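Local coordinates for hypothetical protein AF2331 (PDB 2FDO), which is of unknown function but forms an unusual interdigitated dimer with a new type of alpha + beta fold in the archaeon Archaeoglobus fulgidus, at residues S30-D35 with E54-A59; C37-E42 with Y50-F55. All coordinates share one frame; numbering follows the deposited sequence.

Contact 1. Residues S30-D35 with E54-A59; sequences SSDVTD and EFAFPA
Val33 faces Phe55 as an antiparallel non-hydrogen-bonded pair and Asp35 faces Glu54 as a hydrogen-bonded one, the short strands 33-35 and 54-58 running at 130° to each other with their axes 4.5 Å apart at closest approach. Between the two pairs the register slips by one residue, a beta bulge, and the carbonyl of Glu54 takes the N-H of Thr34 while its own N donates to Asp35 O. On the far side of Val33, Ala56 N reaches Asp32 O at 3.0 Å. Ser30 OG links the turn to the facing strand: it donates to Ala56 O (2.7 Å), tilted from the carbonyl plane, and accepts from Asp32 N (3.0 Å), which makes an ST turn. Replacing Ser30 by an alanine would probably leave Ala56 O without this donor and Asp32 N without its acceptor, freeing the turn to shift. These residues belong to the beta hairpin of strands 25-41 and 48-58, where the first strand is interrupted; the second also pairs with a strand of the second subunit, so the sheet continues across the dimer interface. Val33 CG2 meets the Phe55 ring obliquely, 3.5 Å from CE2. Thr34 reaches two partners with its two branches: with OG1 between the backbone N and the carbonyl carbon (chi1 55°), its hydroxyl donates to Glu54 OE1 at 2.5 Å, on the anti side of the carboxylate and 31° out of its plane, while CG2 lies 3.6 Å from Ala56 CB. Ala56 CB also touches Asp32 OD2, which is hydrogen-bonded to His2 of the second subunit.

Contact 2. Residues C37-E42 with Y50-F55; sequences CKKLSE and YCFAEF
This is the part of the beta hairpin nearer its turn, where strand 25-41 pairs with strand 48-58 in regular antiparallel register. Cys37 with Phe52 and Lys39 with Tyr50 are hydrogen-bonded pairs, each closed by two backbone bonds, and Lys38 with Cys51 is the non-hydrogen-bonded pair between them. Phe52 N donates to Cys37 O at 2.7 Å, and Tyr50 N reaches Lys39 O at 2.9 Å. On the face carrying Cys37, Lys39 and Phe52, the lysine side chain crosses the Phe52 ring at about a right angle. Lys39 CB starts the contact at the rim, 3.5 Å from Phe52 CE1; with CD anti to CA (chi2 180°) and the chain extended beyond, the methylenes pass over the ring until Lys39 CE stands 4.0 Å from the centroid of the Phe52 ring, a CH-pi contact. Lys39 NZ follows at 4.4 Å from the Phe52 centroid, 13° off the normal, as a cation-pi interaction. Cys37 SG comes obliquely to the same ring, with Phe52 CB 4.0 Å away, and Cys37 O lies at the ring edge. His2 of the same chain also meets the rings of Phe52 and Tyr50. Along the other edge of strand 48-58, Tyr50 to Phe55 pair with a strand of the second subunit. The aliphatic run of Lys39 laid over the Phe52 ring makes a diagonal cross-strand pair on one face of an antiparallel beta hairpin.

How the contacts relate
Both contacts join the same two strands of one beta hairpin, 25-41 and 48-58, with their centres about 16 Å apart. Along the first strand contact 1 comes before contact 2; along the second the order is reversed, as antiparallel pairing requires, so 37-42 with 50-55 lies nearer the hairpin turn and 30-35 with 54-59 farther from it. Glu54 and Phe55 lie in both pairs of segments, although they touch the partner strand only in contact 1. Regular pairing in contact 2 gives way to the bulge and turn of contact 1. Strand 48-58 also pairs with a strand of the second subunit, so the sheet continues across the interface at both contacts, consistent with the interdigitated dimer.

Contact 1. Residues S30-D35 with E54-A59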
ATOM      1  N   SER A  30      -3.877  -4.671  -3.234  1.00 50.55           N
ATOM      2  CA  SER A  30      -3.594  -5.942  -2.631  1.00 49.72           C
ATOM      3  C   SER A  30      -3.756  -5.791  -1.127  1.00 50.12           C
ATOM      4  O   SER A  30      -3.209  -4.892  -0.514  1.00 50.16           O
ATOM      5  CB  SER A  30      -2.172  -6.340  -2.933  1.00 49.48           C
ATOM      6  OG  SER A  30      -1.692  -7.280  -1.948  1.00 52.79           O
ATOM      7  N   SER A  31      -4.495  -6.693  -0.517  1.00 51.13           N
ATOM      8  CA  SER A  31      -4.496  -6.778   0.927  1.00 51.93           C
ATOM      9  C   SER A  31      -3.700  -8.019   1.359  1.00 51.44           C
ATOM     10  O   SER A  31      -3.813  -8.444   2.481  1.00 52.53           O
ATOM     11  CB  SER A  31      -5.926  -6.813   1.428  1.00 51.88           C
ATOM     12  OG  SER A  31      -6.617  -7.931   0.865  1.00 55.16           O
ATOM     13  N   ASP A  32      -2.858  -8.569   0.482  1.00 51.00           N
ATOM     14  CA  ASP A  32      -2.126  -9.824   0.753  1.00 50.59           C
ATOM     15  C   ASP A  32      -0.806  -9.516   1.475  1.00 50.68           C
ATOM     16  O   ASP A  32       0.269  -9.436   0.856  1.00 51.00           O
ATOM     17  CB  ASP A  32      -1.905 -10.573  -0.577  1.00 49.73           C
ATOM     18  CG  ASP A  32      -1.523 -12.018  -0.402  1.00 53.18           C
ATOM     19  OD1 ASP A  32      -1.520 -12.535   0.740  1.00 58.19           O
ATOM     20  OD2 ASP A  32      -1.256 -12.703  -1.429  1.00 55.86           O
ATOM     21  N   VAL A  33      -0.876  -9.306   2.781  1.00 50.94           N
ATOM     22  CA  VAL A  33       0.320  -8.965   3.536  1.00 51.79           C
ATOM     23  C   VAL A  33       1.136 -10.215   3.784  1.00 53.37           C
ATOM     24  O   VAL A  33       0.668 -11.108   4.476  1.00 55.40           O
ATOM     25  CB  VAL A  33      -0.002  -8.352   4.874  1.00 51.17           C
ATOM     26  CG1 VAL A  33       1.303  -8.026   5.647  1.00 50.67           C
ATOM     27  CG2 VAL A  33      -0.817  -7.105   4.680  1.00 51.48           C
ATOM     28  N   THR A  34       2.331 -10.308   3.222  1.00 53.79           N
ATOM     29  CA  THR A  34       3.114 -11.521   3.375  1.00 54.53           C
ATOM     30  C   THR A  34       4.106 -11.454   4.533  1.00 55.31           C
ATOM     31  O   THR A  34       4.715 -12.448   4.867  1.00 55.80           O
ATOM     32  CB  THR A  34       3.875 -11.873   2.060  1.00 54.71           C
ATOM     33  OG1 THR A  34       4.680 -10.752   1.655  1.00 54.29           O
ATOM     34  CG2 THR A  34       2.897 -12.210   0.964  1.00 53.19           C
ATOM     35  N   ASP A  35       4.299 -10.268   5.115  1.00 56.69           N
ATOM     36  CA  ASP A  35       5.174 -10.094   6.266  1.00 56.94           C
ATOM     37  C   ASP A  35       4.940  -8.739   6.818  1.00 56.33           C
ATOM     38  O   ASP A  35       4.548  -7.844   6.094  1.00 57.47           O
ATOM     39  CB  ASP A  35       6.633 -10.179   5.889  1.00 57.23           C
ATOM     40  CG  ASP A  35       7.515 -10.635   7.071  1.00 64.37           C
ATOM     41  OD1 ASP A  35       7.091 -10.565   8.287  1.00 66.20           O
ATOM     42  OD2 ASP A  35       8.637 -11.143   6.770  1.00 72.03           O
ATOM     43  N   GLU A  54       4.758  -5.825   3.865  1.00 51.08           N
ATOM     44  CA  GLU A  54       5.088  -6.354   2.582  1.00 51.91           C
ATOM     45  C   GLU A  54       3.821  -6.956   2.000  1.00 51.04           C
ATOM     46  O   GLU A  54       3.107  -7.683   2.703  1.00 51.63           O
ATOM     47  CB  GLU A  54       6.164  -7.464   2.716  1.00 50.63           C
ATOM     48  CG  GLU A  54       6.482  -8.122   1.362  1.00 53.15           C
ATOM     49  CD  GLU A  54       7.467  -9.274   1.492  1.00 56.08           C
ATOM     50  OE1 GLU A  54       7.112 -10.350   2.078  1.00 55.25           O
ATOM     51  OE2 GLU A  54       8.616  -9.082   0.995  1.00 60.48           O
ATOM     52  N   PHE A  55       3.592  -6.708   0.720  1.00 49.30           N
ATOM     53  CA  PHE A  55       2.384  -7.122   0.054  1.00 49.45           C
ATOM     54  C   PHE A  55       2.797  -7.818  -1.180  1.00 49.42           C
ATOM     55  O   PHE A  55       3.815  -7.434  -1.786  1.00 50.55           O
ATOM     56  CB  PHE A  55       1.471  -5.923  -0.372  1.00 48.86           C
ATOM     57  CG  PHE A  55       1.060  -5.030   0.766  1.00 48.22           C
ATOM     58  CD1 PHE A  55       1.902  -4.032   1.211  1.00 46.93           C
ATOM     59  CD2 PHE A  55      -0.163  -5.198   1.395  1.00 47.44           C
ATOM     60  CE1 PHE A  55       1.517  -3.191   2.268  1.00 49.26           C
ATOM     61  CE2 PHE A  55      -0.542  -4.368   2.437  1.00 48.75           C
ATOM     62  CZ  PHE A  55       0.287  -3.345   2.851  1.00 47.53           C
ATOM     63  N   ALA A  56       1.974  -8.810  -1.533  1.00 48.86           N
ATOM     64  CA  ALA A  56       2.100  -9.661  -2.698  1.00 48.63           C
ATOM     65  C   ALA A  56       1.008  -9.333  -3.683  1.00 49.41           C
ATOM     66  O   ALA A  56      -0.125  -8.990  -3.308  1.00 49.42           O
ATOM     67  CB  ALA A  56       1.936 -11.101  -2.300  1.00 47.04           C
ATOM     68  N   PHE A  57       1.302  -9.493  -4.953  1.00 49.93           N
ATOM     69  CA  PHE A  57       0.226  -9.418  -5.924  1.00 51.40           C
ATOM     70  C   PHE A  57       0.646 -10.052  -7.285  1.00 51.93           C
ATOM     71  O   PHE A  57       1.826 -10.005  -7.689  1.00 51.31           O
ATOM     72  CB  PHE A  57      -0.366  -7.989  -6.013  1.00 51.83           C
ATOM     73  CG  PHE A  57       0.649  -6.941  -6.290  1.00 50.88           C
ATOM     74  CD1 PHE A  57       0.975  -6.617  -7.605  1.00 51.29           C
ATOM     75  CD2 PHE A  57       1.298  -6.295  -5.227  1.00 53.03           C
ATOM     76  CE1 PHE A  57       1.954  -5.667  -7.882  1.00 54.68           C
ATOM     77  CE2 PHE A  57       2.270  -5.339  -5.466  1.00 54.53           C
ATOM     78  CZ  PHE A  57       2.615  -5.029  -6.808  1.00 53.44           C
ATOM     79  N   PRO A  58      -0.308 -10.723  -7.946  1.00 52.56           N
ATOM     80  CA  PRO A  58       0.147 -11.544  -9.077  1.00 52.24           C
ATOM     81  C   PRO A  58       0.724 -10.667 -10.175  1.00 52.65           C
ATOM     82  O   PRO A  58       0.256  -9.552 -10.389  1.00 53.24           O
ATOM     83  CB  PRO A  58      -1.112 -12.276  -9.523  1.00 51.59           C
ATOM     84  CG  PRO A  58      -2.232 -11.545  -8.964  1.00 52.28           C
ATOM     85  CD  PRO A  58      -1.763 -10.819  -7.721  1.00 52.16           C
ATOM     86  N   ALA A  59       1.773 -11.152 -10.814  1.00 52.53           N
ATOM     87  CA  ALA A  59       2.416 -10.440 -11.908  1.00 53.15           C
ATOM     88  C   ALA A  59       1.661 -10.570 -13.221  1.00 53.04           C
ATOM     89  O   ALA A  59       1.865  -9.767 -14.099  1.00 53.23           O
ATOM     90  CB  ALA A  59       3.862 -10.935 -12.100  1.00 52.65           C
TER

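Contact 2. Residues C37-E42 with Y50-F55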
ATOM      1  N   CYS A  37       6.637  -6.313  10.336  1.00 57.10           N
ATOM      2  CA  CYS A  37       7.516  -6.256  11.497  1.00 57.72           C
ATOM      3  C   CYS A  37       7.994  -4.828  11.681  1.00 57.34           C
ATOM      4  O   CYS A  37       7.697  -3.973  10.860  1.00 57.26           O
ATOM      5  CB  CYS A  37       8.749  -7.127  11.281  1.00 57.23           C
ATOM      6  SG  CYS A  37       9.755  -6.452   9.945  1.00 62.69           S
ATOM      7  N   LYS A  38       8.774  -4.609  12.739  1.00 57.84           N
ATOM      8  CA  LYS A  38       9.361  -3.314  13.074  1.00 58.12           C
ATOM      9  C   LYS A  38      10.852  -3.475  13.129  1.00 57.65           C
ATOM     10  O   LYS A  38      11.352  -4.518  13.500  1.00 57.61           O
ATOM     11  CB  LYS A  38       8.909  -2.820  14.456  1.00 58.47           C
ATOM     12  CG  LYS A  38       7.442  -2.586  14.553  1.00 60.18           C
ATOM     13  CD  LYS A  38       7.150  -1.371  15.361  1.00 63.94           C
ATOM     14  CE  LYS A  38       6.888  -1.725  16.792  1.00 66.71           C
ATOM     15  NZ  LYS A  38       6.035  -0.640  17.375  1.00 69.26           N
ATOM     16  N   LYS A  39      11.574  -2.438  12.731  1.00 57.36           N
ATOM     17  CA  LYS A  39      13.031  -2.466  12.805  1.00 56.17           C
ATOM     18  C   LYS A  39      13.472  -1.100  13.224  1.00 54.83           C
ATOM     19  O   LYS A  39      12.750  -0.100  12.987  1.00 54.44           O
ATOM     20  CB  LYS A  39      13.655  -2.740  11.441  1.00 56.27           C
ATOM     21  CG  LYS A  39      13.227  -4.006  10.790  1.00 59.18           C
ATOM     22  CD  LYS A  39      13.922  -4.116   9.474  1.00 61.01           C
ATOM     23  CE  LYS A  39      13.209  -5.013   8.552  1.00 60.45           C
ATOM     24  NZ  LYS A  39      13.973  -4.932   7.280  1.00 61.36           N
ATOM     25  N   LEU A  40      14.664  -1.060  13.793  1.00 52.41           N
ATOM     26  CA  LEU A  40      15.269   0.167  14.221  1.00 52.28           C
ATOM     27  C   LEU A  40      16.354   0.575  13.241  1.00 52.18           C
ATOM     28  O   LEU A  40      16.913  -0.298  12.576  1.00 52.06           O
ATOM     29  CB  LEU A  40      15.902  -0.076  15.597  1.00 52.06           C
ATOM     30  CG  LEU A  40      14.977  -0.580  16.698  1.00 50.79           C
ATOM     31  CD1 LEU A  40      15.823  -1.163  17.784  1.00 50.20           C
ATOM     32  CD2 LEU A  40      14.092   0.555  17.239  1.00 51.06           C
ATOM     33  N   SER A  41      16.663   1.874  13.164  1.00 52.52           N
ATOM     34  CA  SER A  41      17.826   2.390  12.419  1.00 53.53           C
ATOM     35  C   SER A  41      18.375   3.664  13.055  1.00 55.09           C
ATOM     36  O   SER A  41      17.628   4.516  13.470  1.00 55.07           O
ATOM     37  CB  SER A  41      17.539   2.624  10.912  1.00 53.90           C
ATOM     38  OG  SER A  41      16.176   2.879  10.603  1.00 51.73           O
ATOM     39  N   GLU A  42      19.696   3.770  13.162  1.00 56.75           N
ATOM     40  CA  GLU A  42      20.324   4.991  13.627  1.00 58.39           C
ATOM     41  C   GLU A  42      20.154   6.079  12.573  1.00 59.49           C
ATOM     42  O   GLU A  42      20.055   5.790  11.364  1.00 59.70           O
ATOM     43  CB  GLU A  42      21.802   4.762  13.919  1.00 58.71           C
ATOM     44  N   TYR A  50      10.623   1.824  12.546  1.00 54.64           N
ATOM     45  CA  TYR A  50       9.750   1.810  11.401  1.00 53.60           C
ATOM     46  C   TYR A  50       8.994   0.493  11.347  1.00 53.85           C
ATOM     47  O   TYR A  50       9.494  -0.542  11.815  1.00 54.10           O
ATOM     48  CB  TYR A  50      10.532   2.102  10.107  1.00 53.38           C
ATOM     49  CG  TYR A  50      11.094   3.504  10.086  1.00 52.30           C
ATOM     50  CD1 TYR A  50      12.367   3.764  10.597  1.00 52.80           C
ATOM     51  CD2 TYR A  50      10.339   4.590   9.597  1.00 52.27           C
ATOM     52  CE1 TYR A  50      12.895   5.044  10.607  1.00 52.53           C
ATOM     53  CE2 TYR A  50      10.841   5.888   9.614  1.00 51.71           C
ATOM     54  CZ  TYR A  50      12.118   6.109  10.123  1.00 54.49           C
ATOM     55  OH  TYR A  50      12.670   7.377  10.141  1.00 56.85           O
ATOM     56  N   CYS A  51       7.769   0.537  10.817  1.00 53.89           N
ATOM     57  CA  CYS A  51       7.047  -0.678  10.512  1.00 54.31           C
ATOM     58  C   CYS A  51       7.253  -0.989   9.061  1.00 53.44           C
ATOM     59  O   CYS A  51       7.328  -0.090   8.227  1.00 52.48           O
ATOM     60  CB  CYS A  51       5.554  -0.538  10.717  1.00 55.25           C
ATOM     61  SG  CYS A  51       5.009   0.285  12.214  1.00 61.55           S
ATOM     62  N   PHE A  52       7.300  -2.282   8.773  1.00 52.41           N
ATOM     63  CA  PHE A  52       7.560  -2.755   7.448  1.00 51.54           C
ATOM     64  C   PHE A  52       6.428  -3.673   7.089  1.00 51.78           C
ATOM     65  O   PHE A  52       6.126  -4.633   7.800  1.00 51.51           O
ATOM     66  CB  PHE A  52       8.919  -3.457   7.439  1.00 50.32           C
ATOM     67  CG  PHE A  52      10.084  -2.506   7.680  1.00 49.94           C
ATOM     68  CD1 PHE A  52      10.414  -2.067   8.984  1.00 46.75           C
ATOM     69  CD2 PHE A  52      10.836  -2.008   6.602  1.00 49.54           C
ATOM     70  CE1 PHE A  52      11.494  -1.163   9.196  1.00 44.18           C
ATOM     71  CE2 PHE A  52      11.920  -1.073   6.821  1.00 47.63           C
ATOM     72  CZ  PHE A  52      12.239  -0.676   8.141  1.00 45.73           C
ATOM     73  N   ALA A  53       5.757  -3.357   5.997  1.00 51.79           N
ATOM     74  CA  ALA A  53       4.615  -4.160   5.596  1.00 51.22           C
ATOM     75  C   ALA A  53       4.846  -4.532   4.137  1.00 51.93           C
ATOM     76  O   ALA A  53       5.136  -3.665   3.303  1.00 51.38           O
ATOM     77  CB  ALA A  53       3.362  -3.396   5.755  1.00 50.34           C
ATOM     78  N   GLU A  54       4.758  -5.825   3.865  1.00 51.08           N
ATOM     79  CA  GLU A  54       5.088  -6.354   2.582  1.00 51.91           C
ATOM     80  C   GLU A  54       3.821  -6.956   2.000  1.00 51.04           C
ATOM     81  O   GLU A  54       3.107  -7.683   2.703  1.00 51.63           O
ATOM     82  CB  GLU A  54       6.164  -7.464   2.716  1.00 50.63           C
ATOM     83  CG  GLU A  54       6.482  -8.122   1.362  1.00 53.15           C
ATOM     84  CD  GLU A  54       7.467  -9.274   1.492  1.00 56.08           C
ATOM     85  OE1 GLU A  54       7.112 -10.350   2.078  1.00 55.25           O
ATOM     86  OE2 GLU A  54       8.616  -9.082   0.995  1.00 60.48           O
ATOM     87  N   PHE A  55       3.592  -6.708   0.720  1.00 49.30           N
ATOM     88  CA  PHE A  55       2.384  -7.122   0.054  1.00 49.45           C
ATOM     89  C   PHE A  55       2.797  -7.818  -1.180  1.00 49.42           C
ATOM     90  O   PHE A  55       3.815  -7.434  -1.786  1.00 50.55           O
ATOM     91  CB  PHE A  55       1.471  -5.923  -0.372  1.00 48.86           C
ATOM     92  CG  PHE A  55       1.060  -5.030   0.766  1.00 48.22           C
ATOM     93  CD1 PHE A  55       1.902  -4.032   1.211  1.00 46.93           C
ATOM     94  CD2 PHE A  55      -0.163  -5.198   1.395  1.00 47.44           C
ATOM     95  CE1 PHE A  55       1.517  -3.191   2.268  1.00 49.26           C
ATOM     96  CE2 PHE A  55      -0.542  -4.368   2.437  1.00 48.75           C
ATOM     97  CZ  PHE A  55       0.287  -3.345   2.851  1.00 47.53           C
TER